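Local coordinates for DUF4627 domain-containing protein (Bacteroides thetaiotaomicron, PDB 3SEE) that is of unknown function but has a galactose-binding domain-like fold and probably binds sugars, at residues A[142-148]-A[174-179]; A[128-132]-A[195-199]. All coordinates share one frame; numbering follows the deposited sequence.

Contact 1 of 2, residues A[142-148]-A[174-179]; sequences PNASGAQ and AISSKK
Ser145 reaches across to Ile175 with a single hydroxyl that serves three partners. Its OG gives its proton to Ile175 O at 2.7 Å, arriving tilted from the carbonyl plane, and accepts from the backbone N of Ala147 and, almost straight, from Gln148 N at 2.9 Å (174°). These two acceptances make an ST turn and an ST motif, for which a short hydroxyl side chain is well suited. With OG anti to the backbone N of Ser145 (chi1 -176°), the hydroxyl lies where it can fold its own loop and bind the other at once.

Ile175 follows as the apolar partner. Its CG1 is likewise anti to the backbone N (chi1 -158°), which carries the branch past Ala147 CB and sends CD1 on to Gln148, 3.4 Å from Gln148 OE1. The amide nitrogen of that glutamine is engaged by Asn150 and Gln206. At the far end Pro142 O accepts from Lys179 N at 2.9 Å. Asn143 runs alongside the start of the Lys179 side chain, and water 1 joins Asn143 OD1 to Ser177 OG. In between, Ser177 CA makes a C-H...O contact with Ala144 O, and water 3 satisfies Gly146 N and the carbonyls of Ala174 and Ser176.

Both segments are surface loops: 142-148 leads into strand 149-152, and strand 170-172 runs out into 174-179. Ala147 and Ile175 rest on Phe130 of strand 130-133, while Ile175 also touches Tyr112 of strand 108-115.

Contact 2 of 2, residues A[128-132]-A[195-199]; sequences TTFFM and ILKDC
Thr129 meets Ile195 through both backbone and side chain: the methyl CD1 of Ile195 lies 3.6 Å from Thr129 O and 4.2 Å from Thr129 CG2. Threonine suits this border position because its two branches do different work. CG2, anti to the backbone N, packs on the isoleucine, while OG1 is hydrogen-bonded to Glu118.

At Phe130 the chain enters strand 130-133. The CB of Phe130 points away from 195-199 and its ring packs on Val172 of strand 170-172; it is the backbone carbon Phe130 C that comes near Ile195 CD1. Strand 130-133 belongs to the antiparallel sheet of a galactose-binding domain-like beta-sandwich. The contact packs the weakly bonded helical turn leading into strand 199-204, a strand of the other, mixed sheet, on strand 130-133, with no hydrogen bond between the segments. Backbone bonds of Thr129 with Gln115 and of Phe131 with Ile113 also link 128-132 to strand 108-115 of that mixed sheet.

Phe131 makes most of the contact on the 128-132 side. Ile195 CD1 stands 3.7 Å from the centroid of the Phe131 ring and only 7° off the normal, a CH-pi contact over the middle of one face. The extended Ile195 chain, with CG1 anti to the backbone N (chi1 -169°), holds the methyl there, and CG1 itself lies over the same face, 3.5 Å from Phe131 CZ. The second branch, Ile195 CG2, touches the CE1/CZ corner of the ring. Leu196 CD2 approaches Phe131 CE1 obliquely at 3.9 Å. Cys199 SG lies in the ring plane at the edge, 4.0 Å from Phe131 CE2, a sulfur-aromatic contact in which a small, polarisable sulfur fits beside the ring hydrogens. Val171 of strand 170-172 touches both Phe131 and Ile195.

From the N terminus, the chain first reaches 128-132, the opening half of contact 2, and passes through strand 130-133 into the loop holding 142-148. After strands 149-152, 160-167 and 170-172 it arrives at 174-179, where contact 1 closes a loop with 25 residues between its segments. Contact 2 closes later, at 195-199, across 62 residues, so the smaller loop lies wholly within the larger and the two do not cross. Contact 1 ties two surface loops together; contact 2 lies buried between strand 130-133 and helix 194-197. Their centres are about 16 Å apart, yet they touch: Thr128 OG1 packs 3.6 Å from Ala174 CA.

Contact 1 of 2, residues A[142-148]-A[174-179]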
ATOM      1  N   PRO A 142     -20.894   2.076  -1.663  1.00 11.44           N
ATOM      2  CA  PRO A 142     -21.158   0.780  -1.049  1.00 11.73           C
ATOM      3  C   PRO A 142     -20.262  -0.351  -1.520  1.00 11.32           C
ATOM      4  O   PRO A 142     -20.089  -1.323  -0.797  1.00 11.26           O
ATOM      5  CB  PRO A 142     -22.623   0.523  -1.408  1.00 12.05           C
ATOM      6  CG  PRO A 142     -22.823   1.350  -2.669  1.00 12.86           C
ATOM      7  CD  PRO A 142     -22.034   2.577  -2.446  1.00 12.27           C
ATOM      8  N   ASN A 143     -19.700  -0.235  -2.729  1.00 10.78           N
ATOM      9  CA  ASN A 143     -18.868  -1.274  -3.288  1.00 10.98           C
ATOM     10  C   ASN A 143     -17.367  -1.033  -3.228  1.00 10.88           C
ATOM     11  O   ASN A 143     -16.589  -1.869  -3.690  1.00 12.79           O
ATOM     12  CB  ASN A 143     -19.306  -1.530  -4.730  1.00 12.02           C
ATOM     13  CG  ASN A 143     -20.716  -2.056  -4.797  1.00 14.58           C
ATOM     14  OD1 ASN A 143     -21.049  -3.026  -4.123  1.00 16.72           O
ATOM     15  ND2 ASN A 143     -21.550  -1.434  -5.619  1.00 18.32           N
ATOM     16  N   ALA A 144     -16.967   0.064  -2.606  1.00 10.50           N
ATOM     17  CA  ALA A 144     -15.558   0.430  -2.534  1.00 10.22           C
ATOM     18  C   ALA A 144     -14.918   0.008  -1.211  1.00  9.63           C
ATOM     19  O   ALA A 144     -15.564  -0.064  -0.177  1.00 10.61           O
ATOM     20  CB  ALA A 144     -15.401   1.945  -2.687  1.00 11.20           C
ATOM     21  N   SER A 145     -13.619  -0.259  -1.236  1.00 10.00           N
ATOM     22  CA  SER A 145     -12.859  -0.373   0.005  1.00  9.28           C
ATOM     23  C   SER A 145     -12.751   0.975   0.714  1.00  8.95           C
ATOM     24  O   SER A 145     -12.548   2.006   0.065  1.00  9.94           O
ATOM     25  CB  SER A 145     -11.447  -0.864  -0.326  1.00  9.09           C
ATOM     26  OG  SER A 145     -10.689  -1.093   0.853  1.00  8.96           O
ATOM     27  N   GLY A 146     -12.813   0.948   2.036  1.00  8.68           N
ATOM     28  CA  GLY A 146     -12.510   2.109   2.835  1.00  9.00           C
ATOM     29  C   GLY A 146     -11.031   2.244   3.178  1.00  8.54           C
ATOM     30  O   GLY A 146     -10.619   3.270   3.715  1.00  9.36           O
ATOM     31  N   ALA A 147     -10.268   1.189   2.914  1.00  8.17           N
ATOM     32  CA  ALA A 147      -8.850   1.089   3.248  1.00  8.64           C
ATOM     33  C   ALA A 147      -7.936   1.251   2.047  1.00  7.53           C
ATOM     34  O   ALA A 147      -6.968   1.999   2.078  1.00  8.20           O
ATOM     35  CB  ALA A 147      -8.559  -0.274   3.929  1.00  9.10           C
ATOM     36  N   GLN A 148      -8.259   0.516   0.989  1.00  7.54           N
ATOM     37  CA  GLN A 148      -7.419   0.511  -0.194  1.00  7.78           C
ATOM     38  C   GLN A 148      -7.893   1.570  -1.185  1.00  8.22           C
ATOM     39  O   GLN A 148      -9.089   1.716  -1.443  1.00  9.14           O
ATOM     40  CB  GLN A 148      -7.473  -0.849  -0.878  1.00  8.27           C
ATOM     41  CG  GLN A 148      -6.573  -0.965  -2.104  1.00  9.17           C
ATOM     42  CD  GLN A 148      -6.327  -2.381  -2.557  1.00 10.09           C
ATOM     43  OE1 GLN A 148      -6.129  -3.283  -1.728  1.00 14.23           O
ATOM     44  NE2 GLN A 148      -6.324  -2.605  -3.869  1.00 10.68           N
ATOM     45  N   ALA A 174     -11.681  -3.665   8.007  1.00  9.39           N
ATOM     46  CA  ALA A 174     -11.651  -4.597   6.879  1.00 10.56           C
ATOM     47  C   ALA A 174     -11.257  -3.842   5.638  1.00  9.68           C
ATOM     48  O   ALA A 174     -11.413  -2.626   5.561  1.00 10.58           O
ATOM     49  CB  ALA A 174     -13.012  -5.288   6.685  1.00 14.67           C
ATOM     50  N   ILE A 175     -10.762  -4.584   4.654  1.00  9.60           N
ATOM     51  CA  ILE A 175     -10.453  -4.041   3.350  1.00  9.36           C
ATOM     52  C   ILE A 175     -11.619  -4.174   2.372  1.00  9.39           C
ATOM     53  O   ILE A 175     -11.639  -3.557   1.309  1.00  9.55           O
ATOM     54  CB  ILE A 175      -9.172  -4.713   2.785  1.00  9.63           C
ATOM     55  CG1 ILE A 175      -8.480  -3.863   1.719  1.00 10.44           C
ATOM     56  CG2 ILE A 175      -9.478  -6.115   2.274  1.00 12.04           C
ATOM     57  CD1 ILE A 175      -7.057  -4.325   1.383  1.00 12.18           C
ATOM     58  N   SER A 176     -12.610  -4.965   2.765  1.00 10.18           N
ATOM     59  CA  SER A 176     -13.748  -5.264   1.921  1.00 11.73           C
ATOM     60  C   SER A 176     -14.736  -4.094   1.853  1.00 10.99           C
ATOM     61  O   SER A 176     -14.711  -3.175   2.665  1.00 12.16           O
ATOM     62  CB  SER A 176     -14.448  -6.516   2.444  1.00 13.06           C
ATOM     63  OG  SER A 176     -14.675  -6.426   3.836  1.00 18.19           O
ATOM     64  N   SER A 177     -15.607  -4.144   0.858  1.00 11.14           N
ATOM     65  CA  SER A 177     -16.679  -3.167   0.756  1.00 10.65           C
ATOM     66  C   SER A 177     -17.727  -3.328   1.828  1.00 11.01           C
ATOM     67  O   SER A 177     -17.912  -4.408   2.384  1.00 11.95           O
ATOM     68  CB  SER A 177     -17.386  -3.289  -0.597  1.00 11.26           C
ATOM     69  OG  SER A 177     -18.151  -4.471  -0.619  1.00 12.04           O
ATOM     70  N   LYS A 178     -18.453  -2.247   2.075  1.00 10.33           N
ATOM     71  CA  LYS A 178     -19.567  -2.290   3.026  1.00 10.85           C
ATOM     72  C   LYS A 178     -20.636  -3.265   2.533  1.00 11.03           C
ATOM     73  O   LYS A 178     -21.133  -4.082   3.310  1.00 11.26           O
ATOM     74  CB  LYS A 178     -20.126  -0.886   3.258  1.00 11.00           C
ATOM     75  CG  LYS A 178     -21.338  -0.848   4.184  1.00 11.40           C
ATOM     76  CD  LYS A 178     -21.041  -1.433   5.562  1.00 11.37           C
ATOM     77  CE  LYS A 178     -22.154  -1.143   6.581  1.00 12.79           C
ATOM     78  NZ  LYS A 178     -23.474  -1.615   6.155  1.00 13.66           N
ATOM     79  N   LYS A 179     -21.025  -3.206   1.259  1.00 11.64           N
ATOM     80  CA  LYS A 179     -22.097  -4.084   0.759  0.50 13.01           C
ATOM     81  C   LYS A 179     -21.756  -5.535   1.012  1.00 12.89           C
ATOM     82  O   LYS A 179     -22.628  -6.331   1.376  1.00 13.81           O
ATOM     83  CB  LYS A 179     -22.333  -3.866  -0.742  0.50 13.63           C
ATOM     84  CG  LYS A 179     -23.365  -4.831  -1.377  0.50 15.83           C
ATOM     85  CD  LYS A 179     -24.739  -4.714  -0.691  0.50 19.74           C
ATOM     86  CE  LYS A 179     -25.835  -5.472  -1.433  0.50 21.96           C
ATOM     87  NZ  LYS A 179     -27.146  -5.404  -0.704  0.50 24.80           N
TER
HETATM   88  O   HOH W   1     -19.407  -4.904  -2.986  1.00 16.24           O
HETATM   89  O   HOH W   2     -17.839   0.408   1.042  1.00  9.68           O
HETATM   90  O   HOH W   3     -12.972  -1.319   3.647  1.00 10.13           O

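Contact 2 of 2, residues A[128-132]-A[195-199]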
ATOM      1  N   THR A 128      -7.929  -7.105  10.973  1.00  9.79           N
ATOM      2  CA  THR A 128      -7.320  -6.382   9.852  1.00  9.16           C
ATOM      3  C   THR A 128      -7.693  -4.911  10.029  1.00  8.97           C
ATOM      4  O   THR A 128      -8.826  -4.514   9.768  1.00  9.71           O
ATOM      5  CB  THR A 128      -7.803  -6.910   8.492  1.00  9.84           C
ATOM      6  OG1 THR A 128      -9.229  -6.778   8.410  1.00 10.04           O
ATOM      7  CG2 THR A 128      -7.435  -8.377   8.267  1.00 11.60           C
ATOM      8  N   THR A 129      -6.731  -4.126  10.502  1.00  8.51           N
ATOM      9  CA  THR A 129      -6.949  -2.738  10.900  1.00  8.23           C
ATOM     10  C   THR A 129      -6.200  -1.798   9.975  1.00  7.89           C
ATOM     11  O   THR A 129      -4.989  -1.936   9.823  1.00  7.94           O
ATOM     12  CB  THR A 129      -6.441  -2.513  12.343  1.00  8.54           C
ATOM     13  OG1 THR A 129      -6.932  -3.560  13.200  1.00  9.74           O
ATOM     14  CG2 THR A 129      -6.854  -1.173  12.876  1.00  9.35           C
ATOM     15  N   PHE A 130      -6.908  -0.870   9.351  1.00  7.62           N
ATOM     16  CA  PHE A 130      -6.336   0.013   8.333  1.00  7.49           C
ATOM     17  C   PHE A 130      -6.691   1.464   8.650  1.00  7.57           C
ATOM     18  O   PHE A 130      -7.806   1.719   9.089  1.00  8.89           O
ATOM     19  CB  PHE A 130      -6.916  -0.284   6.951  1.00  7.71           C
ATOM     20  CG  PHE A 130      -6.787  -1.701   6.475  1.00  7.56           C
ATOM     21  CD1 PHE A 130      -7.717  -2.673   6.826  1.00  8.12           C
ATOM     22  CD2 PHE A 130      -5.769  -2.059   5.611  1.00  7.96           C
ATOM     23  CE1 PHE A 130      -7.632  -3.960   6.308  1.00  8.88           C
ATOM     24  CE2 PHE A 130      -5.687  -3.339   5.100  1.00  8.04           C
ATOM     25  CZ  PHE A 130      -6.599  -4.274   5.462  1.00  8.19           C
ATOM     26  N   PHE A 131      -5.827   2.411   8.301  1.00  7.50           N
ATOM     27  CA  PHE A 131      -6.275   3.800   8.282  1.00  7.65           C
ATOM     28  C   PHE A 131      -7.269   4.036   7.137  1.00  7.58           C
ATOM     29  O   PHE A 131      -7.157   3.439   6.062  1.00  8.05           O
ATOM     30  CB  PHE A 131      -5.104   4.741   8.141  1.00  7.75           C
ATOM     31  CG  PHE A 131      -4.183   4.735   9.323  1.00  7.51           C
ATOM     32  CD1 PHE A 131      -4.652   5.053  10.580  1.00  8.23           C
ATOM     33  CD2 PHE A 131      -2.840   4.401   9.194  1.00  8.27           C
ATOM     34  CE1 PHE A 131      -3.791   5.054  11.674  1.00  8.98           C
ATOM     35  CE2 PHE A 131      -1.986   4.385  10.279  1.00  9.05           C
ATOM     36  CZ  PHE A 131      -2.460   4.724  11.518  1.00  9.29           C
HETATM   37  N   MSE A 132      -8.257   4.878   7.385  1.00  7.66           N
HETATM   38  CA  MSE A 132      -9.296   5.146   6.410  1.00  7.54           C
HETATM   39  C   MSE A 132      -8.833   6.133   5.355  1.00  8.02           C
HETATM   40  O   MSE A 132      -8.330   7.208   5.662  1.00  8.43           O
HETATM   41  CB  MSE A 132     -10.511   5.716   7.128  1.00  8.07           C
HETATM   42  CG  MSE A 132     -11.758   5.764   6.226  1.00  8.65           C
HETATM   43 SE   MSE A 132     -13.222   6.755   7.038  0.75  8.27          SE
HETATM   44  CE  MSE A 132     -12.759   8.525   6.386  1.00 12.40           C
ATOM     45  N   ILE A 195      -1.862   0.804  15.943  1.00  9.38           N
ATOM     46  CA  ILE A 195      -1.578   1.121  14.555  1.00  8.91           C
ATOM     47  C   ILE A 195      -0.750   2.400  14.418  1.00  8.68           C
ATOM     48  O   ILE A 195       0.051   2.535  13.509  1.00  9.43           O
ATOM     49  CB  ILE A 195      -2.865   1.170  13.711  1.00  8.70           C
ATOM     50  CG1 ILE A 195      -2.548   1.246  12.218  1.00  8.82           C
ATOM     51  CG2 ILE A 195      -3.813   2.286  14.185  1.00  9.77           C
ATOM     52  CD1 ILE A 195      -3.779   1.151  11.292  1.00  9.61           C
ATOM     53  N   LEU A 196      -0.957   3.372  15.319  1.00  9.10           N
ATOM     54  CA  LEU A 196      -0.222   4.617  15.239  1.00  9.29           C
ATOM     55  C   LEU A 196       1.267   4.407  15.497  1.00  9.32           C
ATOM     56  O   LEU A 196       2.109   5.141  14.971  1.00  9.97           O
ATOM     57  CB  LEU A 196      -0.774   5.631  16.241  1.00 10.24           C
ATOM     58  CG  LEU A 196      -2.198   6.141  15.980  1.00  9.65           C
ATOM     59  CD1 LEU A 196      -2.700   6.882  17.218  1.00 12.28           C
ATOM     60  CD2 LEU A 196      -2.288   7.033  14.738  1.00 11.26           C
ATOM     61  N   LYS A 197       1.612   3.426  16.334  1.00  8.93           N
ATOM     62  CA  LYS A 197       2.998   3.166  16.709  1.00 10.28           C
ATOM     63  C   LYS A 197       3.709   2.176  15.805  1.00  8.59           C
ATOM     64  O   LYS A 197       4.945   2.108  15.819  1.00  9.49           O
ATOM     65  CB  LYS A 197       3.098   2.659  18.138  1.00 11.66           C
ATOM     66  CG  LYS A 197       2.504   3.595  19.139  1.00 16.46           C
ATOM     67  CD  LYS A 197       2.673   3.052  20.575  1.00 20.86           C
ATOM     68  CE  LYS A 197       1.859   3.800  21.640  1.00 25.19           C
ATOM     69  NZ  LYS A 197       0.500   3.214  22.014  1.00 26.51           N
ATOM     70  N   ASP A 198       2.969   1.386  15.022  1.00  8.31           N
ATOM     71  CA  ASP A 198       3.584   0.335  14.214  1.00  8.08           C
ATOM     72  C   ASP A 198       2.626  -0.069  13.105  1.00  8.21           C
ATOM     73  O   ASP A 198       1.655  -0.809  13.328  1.00  8.24           O
ATOM     74  CB  ASP A 198       3.950  -0.861  15.103  1.00  8.55           C
ATOM     75  CG  ASP A 198       4.787  -1.877  14.402  1.00  9.35           C
ATOM     76  OD1 ASP A 198       5.100  -1.715  13.198  1.00  9.39           O
ATOM     77  OD2 ASP A 198       5.155  -2.876  15.072  1.00 13.05           O
ATOM     78  N   CYS A 199       2.885   0.469  11.922  1.00  7.93           N
ATOM     79  CA  CYS A 199       2.063   0.187  10.756  1.00  7.86           C
ATOM     80  C   CYS A 199       2.989   0.079   9.551  1.00  7.65           C
ATOM     81  O   CYS A 199       4.196   0.303   9.675  1.00  8.37           O
ATOM     82  CB  CYS A 199       1.017   1.296  10.550  1.00  8.05           C
ATOM     83  SG  CYS A 199       1.709   2.925  10.157  1.00 10.23           S
TER